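Local structure of 3,4-dihydroxy-2-butanone 4-phosphate synthase (Acinetobacter baumannii, 6MNZ) at residues 231-243 against 289-301. The protein probably converts D-ribulose 5-phosphate to formate and 3,4-dihydroxy-2-butanone 4-phosphate, a step of riboflavin biosynthesis, with magnesium or manganese as cofactor. Numbering follows the deposited sequence.
Sequences NPDIHLALVKGEP and VLVWIGQDHLQDL
Leu236 and Leu238 pair with Trp292 and Leu290 where the antiparallel strands 235-239 and 290-292 lie side by side in the mixed sheet of the GTP cyclohydrolase II-like domain. Four backbone hydrogen bonds close two rings: Leu236 N to Trp292 O (3.2 Å) with Trp292 N to Leu236 O (3.0 Å), and Leu238 N to Leu290 O (2.8 Å) with Leu290 N to Leu238 O. Between them Ala237 and Val291 form the non-hydrogen-bonded pair, where Ala237 CA also gives a CA-H...O contact to Leu290 O. Beyond, strand 220-228 flanks 235-239 and strand 248-253 flanks 290-292.

The apolar side chains divide between two faces. On one, the methylene of Leu236 meets that of Trp292; Trp292 CG, anti to its own backbone N (chi1 179°), carries the indole on toward the second subunit, where its NE1 is hydrogen-bonded to Asp300 of that chain. On the face of Ala237 and Val291, helix 320-336 packs through Ile333, and Val289 CG1 reaches Ala237 CB at 4.1 Å. Val239 and Val289 lie side by side, their CG2 methyls 3.9 Å apart.

Where strand 290-292 ends, Gly294 CA passes 3.5 Å from Ile234 O, just ahead of strand 235-239. The His235 imidazole meets Trp292 O and Ile293 CA at its edge, while the Ile293 side chain crosses that of His235 obliquely, its CG2 3.7 Å from His235 CE1.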
ATOM      1  N   ASN A 231      -4.290   8.888 -12.273  1.00 45.55           N
ATOM      2  CA  ASN A 231      -5.035   7.746 -11.756  1.00 51.30           C
ATOM      3  C   ASN A 231      -4.293   7.091 -10.598  1.00 62.77           C
ATOM      4  O   ASN A 231      -3.850   5.942 -10.711  1.00 76.71           O
ATOM      5  CB  ASN A 231      -5.282   6.732 -12.876  1.00 56.82           C
ATOM      6  CG  ASN A 231      -5.996   5.491 -12.390  1.00 73.90           C
ATOM      7  OD1 ASN A 231      -7.225   5.452 -12.346  1.00 91.89           O
ATOM      8  ND2 ASN A 231      -5.232   4.548 -11.851  1.00 74.09           N
ATOM      9  N   PRO A 232      -4.205   7.755  -9.442  1.00 56.20           N
ATOM     10  CA  PRO A 232      -4.242   7.039  -8.160  1.00 73.83           C
ATOM     11  C   PRO A 232      -5.634   6.853  -7.569  1.00 68.03           C
ATOM     12  O   PRO A 232      -5.744   6.655  -6.356  1.00 66.11           O
ATOM     13  CB  PRO A 232      -3.389   7.940  -7.245  1.00 79.87           C
ATOM     14  CG  PRO A 232      -2.797   9.008  -8.128  1.00 73.42           C
ATOM     15  CD  PRO A 232      -3.731   9.135  -9.279  1.00 63.48           C
ATOM     16  N   ASP A 233      -6.693   7.079  -8.342  1.00 65.94           N
ATOM     17  CA  ASP A 233      -7.959   7.529  -7.784  1.00 67.04           C
ATOM     18  C   ASP A 233      -9.095   6.908  -8.580  1.00 43.32           C
ATOM     19  O   ASP A 233      -8.955   6.634  -9.774  1.00 47.74           O
ATOM     20  CB  ASP A 233      -8.056   9.057  -7.820  1.00 75.53           C
ATOM     21  CG  ASP A 233      -7.567   9.634  -9.135  1.00 67.53           C
ATOM     22  OD1 ASP A 233      -8.046   9.174 -10.196  1.00 53.74           O
ATOM     23  OD2 ASP A 233      -6.787  10.609  -9.107  1.00 46.96           O
ATOM     24  N   ILE A 234     -10.228   6.703  -7.916  1.00 39.52           N
ATOM     25  CA  ILE A 234     -11.542   6.859  -8.527  1.00 54.98           C
ATOM     26  C   ILE A 234     -12.382   7.768  -7.633  1.00 48.96           C
ATOM     27  O   ILE A 234     -12.505   7.509  -6.430  1.00 39.12           O
ATOM     28  CB  ILE A 234     -12.221   5.495  -8.752  1.00 52.29           C
ATOM     29  CG1 ILE A 234     -13.580   5.666  -9.432  1.00 48.61           C
ATOM     30  CG2 ILE A 234     -12.314   4.741  -7.443  1.00 69.65           C
ATOM     31  CD1 ILE A 234     -13.464   5.892 -10.920  1.00 53.77           C
ATOM     32  N   HIS A 235     -12.769   8.925  -8.162  1.00 54.19           N
ATOM     33  CA  HIS A 235     -13.515   9.920  -7.404  1.00 51.32           C
ATOM     34  C   HIS A 235     -15.013   9.773  -7.643  1.00 51.12           C
ATOM     35  O   HIS A 235     -15.458   9.494  -8.759  1.00 57.15           O
ATOM     36  CB  HIS A 235     -13.075  11.336  -7.778  1.00 53.93           C
ATOM     37  CG  HIS A 235     -11.591  11.527  -7.775  1.00 46.74           C
ATOM     38  ND1 HIS A 235     -10.898  11.932  -6.656  1.00 34.71           N
ATOM     39  CD2 HIS A 235     -10.688  11.492  -8.783  1.00 46.29           C
ATOM     40  CE1 HIS A 235      -9.608  11.967  -6.935  1.00 43.53           C
ATOM     41  NE2 HIS A 235      -9.460  11.771  -8.232  1.00 54.82           N
ATOM     42  N   LEU A 236     -15.793  10.075  -6.607  1.00 39.44           N
ATOM     43  CA  LEU A 236     -17.241   9.954  -6.660  1.00 40.56           C
ATOM     44  C   LEU A 236     -17.900  11.305  -6.411  1.00 39.06           C
ATOM     45  O   LEU A 236     -17.316  12.202  -5.794  1.00 43.68           O
ATOM     46  CB  LEU A 236     -17.750   8.938  -5.633  1.00 45.00           C
ATOM     47  CG  LEU A 236     -17.218   7.516  -5.804  1.00 38.61           C
ATOM     48  CD1 LEU A 236     -17.589   6.676  -4.603  1.00 38.05           C
ATOM     49  CD2 LEU A 236     -17.753   6.895  -7.079  1.00 53.27           C
ATOM     50  N   ALA A 237     -19.161  11.407  -6.827  1.00 47.13           N
ATOM     51  CA  ALA A 237     -19.993  12.564  -6.503  1.00 47.14           C
ATOM     52  C   ALA A 237     -21.426  12.084  -6.324  1.00 41.58           C
ATOM     53  O   ALA A 237     -21.998  11.495  -7.246  1.00 38.32           O
ATOM     54  CB  ALA A 237     -19.902  13.629  -7.592  1.00 48.24           C
ATOM     55  N   LEU A 238     -21.907  12.128  -5.084  1.00 38.88           N
ATOM     56  CA  LEU A 238     -23.298  11.827  -4.769  1.00 43.60           C
ATOM     57  C   LEU A 238     -24.144  13.084  -4.935  1.00 43.06           C
ATOM     58  O   LEU A 238     -23.887  14.100  -4.280  1.00 38.53           O
ATOM     59  CB  LEU A 238     -23.420  11.284  -3.347  1.00 41.62           C
ATOM     60  CG  LEU A 238     -23.031   9.816  -3.163  1.00 42.68           C
ATOM     61  CD1 LEU A 238     -21.529   9.641  -3.295  1.00 53.23           C
ATOM     62  CD2 LEU A 238     -23.516   9.299  -1.817  1.00 29.99           C
ATOM     63  N   VAL A 239     -25.101  13.037  -5.862  1.00 44.46           N
ATOM     64  CA  VAL A 239     -25.935  14.184  -6.202  1.00 37.20           C
ATOM     65  C   VAL A 239     -27.377  13.869  -5.831  1.00 40.96           C
ATOM     66  O   VAL A 239     -27.840  12.735  -6.004  1.00 47.94           O
ATOM     67  CB  VAL A 239     -25.828  14.541  -7.699  1.00 31.86           C
ATOM     68  CG1 VAL A 239     -26.679  15.762  -8.015  1.00 42.72           C
ATOM     69  CG2 VAL A 239     -24.378  14.785  -8.078  1.00 54.52           C
ATOM     70  N   LYS A 240     -28.063  14.858  -5.260  1.00 36.75           N
ATOM     71  CA  LYS A 240     -29.512  14.825  -5.097  1.00 47.51           C
ATOM     72  C   LYS A 240     -30.094  16.091  -5.707  1.00 64.11           C
ATOM     73  O   LYS A 240     -29.796  17.197  -5.244  1.00 69.44           O
ATOM     74  CB  LYS A 240     -29.902  14.709  -3.620  1.00 51.47           C
ATOM     75  CG  LYS A 240     -31.405  14.753  -3.349  1.00 81.06           C
ATOM     76  CD  LYS A 240     -32.119  13.507  -3.867  1.00 82.15           C
ATOM     77  CE  LYS A 240     -33.590  13.784  -4.152  1.00 74.09           C
ATOM     78  NZ  LYS A 240     -34.466  12.660  -3.716  1.00 85.86           N
ATOM     79  N   GLY A 241     -31.014  15.920  -6.645  1.00 57.42           N
ATOM     80  CA  GLY A 241     -31.570  17.028  -7.387  1.00 66.23           C
ATOM     81  C   GLY A 241     -30.878  17.248  -8.717  1.00 65.42           C
ATOM     82  O   GLY A 241     -30.255  16.354  -9.294  1.00 49.00           O
ATOM     83  N   GLU A 242     -30.966  18.491  -9.189  1.00 69.03           N
ATOM     84  CA  GLU A 242     -30.319  18.919 -10.430  1.00 58.23           C
ATOM     85  C   GLU A 242     -29.515  20.180 -10.147  1.00 57.52           C
ATOM     86  O   GLU A 242     -30.063  21.292 -10.167  1.00 67.69           O
ATOM     87  CB  GLU A 242     -31.348  19.163 -11.533  1.00 55.52           C
ATOM     88  CG  GLU A 242     -32.084  17.912 -11.985  1.00 83.18           C
ATOM     89  CD  GLU A 242     -33.311  17.612 -11.142  1.00 99.62           C
ATOM     90  OE1 GLU A 242     -33.617  18.400 -10.222  1.00102.32           O
ATOM     91  OE2 GLU A 242     -34.000  16.611 -11.431  1.00 94.88           O
ATOM     92  N   PRO A 243     -28.230  20.043  -9.803  1.00 69.63           N
ATOM     93  CA  PRO A 243     -27.459  21.228  -9.376  1.00 48.17           C
ATOM     94  C   PRO A 243     -27.484  22.357 -10.388  1.00 49.95           C
ATOM     95  O   PRO A 243     -27.039  23.472 -10.069  1.00 53.13           O
ATOM     96  CB  PRO A 243     -26.034  20.679  -9.181  1.00 41.85           C
ATOM     97  CG  PRO A 243     -26.015  19.332  -9.844  1.00 48.06           C
ATOM     98  CD  PRO A 243     -27.418  18.814  -9.763  1.00 53.88           C
ATOM     99  N   VAL A 289     -24.419  18.305  -3.448  1.00 59.09           N
ATOM    100  CA  VAL A 289     -23.443  17.324  -3.909  1.00 43.02           C
ATOM    101  C   VAL A 289     -22.473  17.017  -2.775  1.00 43.27           C
ATOM    102  O   VAL A 289     -21.847  17.920  -2.224  1.00 55.98           O
ATOM    103  CB  VAL A 289     -22.691  17.822  -5.159  1.00 44.59           C
ATOM    104  CG1 VAL A 289     -21.680  16.781  -5.623  1.00 50.17           C
ATOM    105  CG2 VAL A 289     -23.670  18.151  -6.279  1.00 40.41           C
ATOM    106  N   LEU A 290     -22.296  15.734  -2.474  1.00 41.02           N
ATOM    107  CA  LEU A 290     -21.135  15.259  -1.733  1.00 42.43           C
ATOM    108  C   LEU A 290     -20.084  14.788  -2.728  1.00 34.97           C
ATOM    109  O   LEU A 290     -20.372  13.949  -3.588  1.00 35.43           O
ATOM    110  CB  LEU A 290     -21.513  14.131  -0.776  1.00 26.78           C
ATOM    111  CG  LEU A 290     -20.401  13.685   0.174  1.00 33.29           C
ATOM    112  CD1 LEU A 290     -20.969  13.349   1.542  1.00 33.40           C
ATOM    113  CD2 LEU A 290     -19.637  12.498  -0.397  1.00 45.48           C
ATOM    114  N   VAL A 291     -18.903  15.388  -2.665  1.00 39.08           N
ATOM    115  CA  VAL A 291     -17.752  14.888  -3.399  1.00 50.67           C
ATOM    116  C   VAL A 291     -16.951  13.958  -2.499  1.00 46.34           C
ATOM    117  O   VAL A 291     -16.917  14.109  -1.275  1.00 41.79           O
ATOM    118  CB  VAL A 291     -16.877  16.042  -3.927  1.00 42.06           C
ATOM    119  CG1 VAL A 291     -15.905  15.533  -4.978  1.00 51.06           C
ATOM    120  CG2 VAL A 291     -17.754  17.148  -4.493  1.00 52.49           C
ATOM    121  N   TRP A 292     -16.187  13.070  -3.131  1.00 49.52           N
ATOM    122  CA  TRP A 292     -15.332  12.124  -2.423  1.00 44.88           C
ATOM    123  C   TRP A 292     -14.033  11.990  -3.197  1.00 45.54           C
ATOM    124  O   TRP A 292     -14.049  11.620  -4.376  1.00 50.52           O
ATOM    125  CB  TRP A 292     -16.012  10.760  -2.273  1.00 40.16           C
ATOM    126  CG  TRP A 292     -15.159   9.738  -1.580  1.00 37.49           C
ATOM    127  CD1 TRP A 292     -14.241   8.912  -2.159  1.00 38.30           C
ATOM    128  CD2 TRP A 292     -15.239   9.345  -0.204  1.00 29.66           C
ATOM    129  NE1 TRP A 292     -13.713   8.061  -1.221  1.00 44.55           N
ATOM    130  CE2 TRP A 292     -14.316   8.297  -0.014  1.00 36.45           C
ATOM    131  CE3 TRP A 292     -15.960   9.815   0.897  1.00 31.90           C
ATOM    132  CZ2 TRP A 292     -14.029   7.777   1.246  1.00 49.07           C
ATOM    133  CZ3 TRP A 292     -15.710   9.258   2.140  1.00 29.84           C
ATOM    134  CH2 TRP A 292     -14.728   8.277   2.310  1.00 34.84           C
ATOM    135  N   ILE A 293     -12.917  12.290  -2.542  1.00 46.88           N
ATOM    136  CA  ILE A 293     -11.606  12.146  -3.164  1.00 50.16           C
ATOM    137  C   ILE A 293     -11.191  10.684  -3.082  1.00 44.28           C
ATOM    138  O   ILE A 293     -11.089  10.119  -1.987  1.00 33.51           O
ATOM    139  CB  ILE A 293     -10.556  13.042  -2.487  1.00 49.64           C
ATOM    140  CG1 ILE A 293     -11.118  14.406  -2.082  1.00 57.06           C
ATOM    141  CG2 ILE A 293      -9.371  13.241  -3.427  1.00 36.96           C
ATOM    142  CD1 ILE A 293     -10.493  14.967  -0.796  1.00 76.98           C
ATOM    143  N   GLY A 294     -10.778  10.128  -4.216  1.00 45.55           N
ATOM    144  CA  GLY A 294     -10.105   8.846  -4.195  1.00 52.55           C
ATOM    145  C   GLY A 294      -8.742   8.952  -3.534  1.00 61.11           C
ATOM    146  O   GLY A 294      -7.990   9.903  -3.753  1.00 43.04           O
ATOM    147  N   GLN A 295      -8.433   7.959  -2.701  1.00 68.07           N
ATOM    148  CA  GLN A 295      -7.131   7.828  -2.065  1.00 60.52           C
ATOM    149  C   GLN A 295      -6.584   6.445  -2.383  1.00 68.88           C
ATOM    150  O   GLN A 295      -7.346   5.481  -2.494  1.00 79.31           O
ATOM    151  CB  GLN A 295      -7.240   8.005  -0.542  1.00 65.06           C
ATOM    152  CG  GLN A 295      -6.525   9.218   0.028  1.00 65.50           C
ATOM    153  CD  GLN A 295      -6.529   9.226   1.548  1.00 65.05           C
ATOM    154  OE1 GLN A 295      -7.569   9.438   2.171  1.00 70.70           O
ATOM    155  NE2 GLN A 295      -5.412   8.820   2.141  1.00 60.13           N
ATOM    156  N   ASP A 296      -5.265   6.356  -2.569  1.00 80.91           N
ATOM    157  CA  ASP A 296      -4.662   5.056  -2.841  1.00 87.44           C
ATOM    158  C   ASP A 296      -4.905   4.085  -1.699  1.00 70.10           C
ATOM    159  O   ASP A 296      -5.216   2.913  -1.938  1.00 75.52           O
ATOM    160  CB  ASP A 296      -3.163   5.215  -3.087  1.00 90.22           C
ATOM    161  CG  ASP A 296      -2.861   6.076  -4.289  1.00100.05           C
ATOM    162  OD1 ASP A 296      -3.509   5.867  -5.333  1.00112.06           O
ATOM    163  OD2 ASP A 296      -2.047   7.016  -4.164  1.00 92.96           O
ATOM    164  N   HIS A 297      -4.979   4.603  -0.476  1.00 66.36           N
ATOM    165  CA  HIS A 297      -5.388   3.833   0.688  1.00 64.45           C
ATOM    166  C   HIS A 297      -6.054   4.785   1.668  1.00 66.07           C
ATOM    167  O   HIS A 297      -5.719   5.972   1.724  1.00 83.35           O
ATOM    168  CB  HIS A 297      -4.199   3.123   1.346  1.00 68.32           C
ATOM    169  CG  HIS A 297      -3.455   2.208   0.424  1.00 75.49           C
ATOM    170  ND1 HIS A 297      -4.061   1.157  -0.232  1.00 72.32           N
ATOM    171  CD2 HIS A 297      -2.166   2.216   0.010  1.00 82.59           C
ATOM    172  CE1 HIS A 297      -3.178   0.560  -1.012  1.00 80.23           C
ATOM    173  NE2 HIS A 297      -2.017   1.177  -0.877  1.00 84.12           N
ATOM    174  N   LEU A 298      -6.997   4.259   2.440  1.00 53.41           N
ATOM    175  CA  LEU A 298      -7.613   5.008   3.527  1.00 65.30           C
ATOM    176  C   LEU A 298      -6.993   4.578   4.849  1.00 55.77           C
ATOM    177  O   LEU A 298      -6.942   3.382   5.158  1.00 59.48           O
ATOM    178  CB  LEU A 298      -9.125   4.784   3.555  1.00 59.38           C
ATOM    179  CG  LEU A 298      -9.926   5.388   2.398  1.00 53.47           C
ATOM    180  CD1 LEU A 298     -11.412   5.112   2.580  1.00 37.40           C
ATOM    181  CD2 LEU A 298      -9.669   6.883   2.279  1.00 76.65           C
ATOM    182  N   GLN A 299      -6.503   5.552   5.612  1.00 51.00           N
ATOM    183  CA  GLN A 299      -5.849   5.249   6.876  1.00 57.74           C
ATOM    184  C   GLN A 299      -6.779   4.435   7.763  1.00 55.92           C
ATOM    185  O   GLN A 299      -7.977   4.715   7.858  1.00 48.92           O
ATOM    186  CB  GLN A 299      -5.436   6.536   7.591  1.00 59.15           C
ATOM    187  CG  GLN A 299      -4.676   6.296   8.887  1.00 62.51           C
ATOM    188  CD  GLN A 299      -4.223   7.580   9.553  1.00 63.76           C
ATOM    189  OE1 GLN A 299      -4.862   8.621   9.406  1.00 60.03           O
ATOM    190  NE2 GLN A 299      -3.230   7.469  10.427  1.00 65.13           N
ATOM    191  N   ASP A 300      -6.206   3.475   8.478  1.00 60.75           N
ATOM    192  CA  ASP A 300      -6.984   2.679   9.409  1.00 45.32           C
ATOM    193  C   ASP A 300      -7.244   3.466  10.690  1.00 45.61           C
ATOM    194  O   ASP A 300      -6.635   4.508  10.947  1.00 58.07           O
ATOM    195  CB  ASP A 300      -6.257   1.372   9.725  1.00 53.34           C
ATOM    196  CG  ASP A 300      -7.141   0.373  10.442  1.00 55.49           C
ATOM    197  OD1 ASP A 300      -6.603  -0.434  11.228  1.00 56.08           O
ATOM    198  OD2 ASP A 300      -8.379   0.475  10.311  1.00 57.00           O
ATOM    199  N   LEU A 301      -8.230   2.999  11.457  1.00 45.62           N
ATOM    200  CA  LEU A 301      -8.690   3.767  12.607  1.00 53.46           C
ATOM    201  C   LEU A 301      -7.666   3.758  13.735  1.00 59.29           C
ATOM    202  O   LEU A 301      -7.569   4.733  14.488  1.00 52.00           O
ATOM    203  CB  LEU A 301     -10.028   3.216  13.100  1.00 40.62           C
ATOM    204  CG  LEU A 301     -10.608   3.878  14.351  1.00 43.01           C
ATOM    205  CD1 LEU A 301     -10.711   5.387  14.180  1.00 47.12           C
ATOM    206  CD2 LEU A 301     -11.966   3.279  14.674  1.00 51.56           C
TER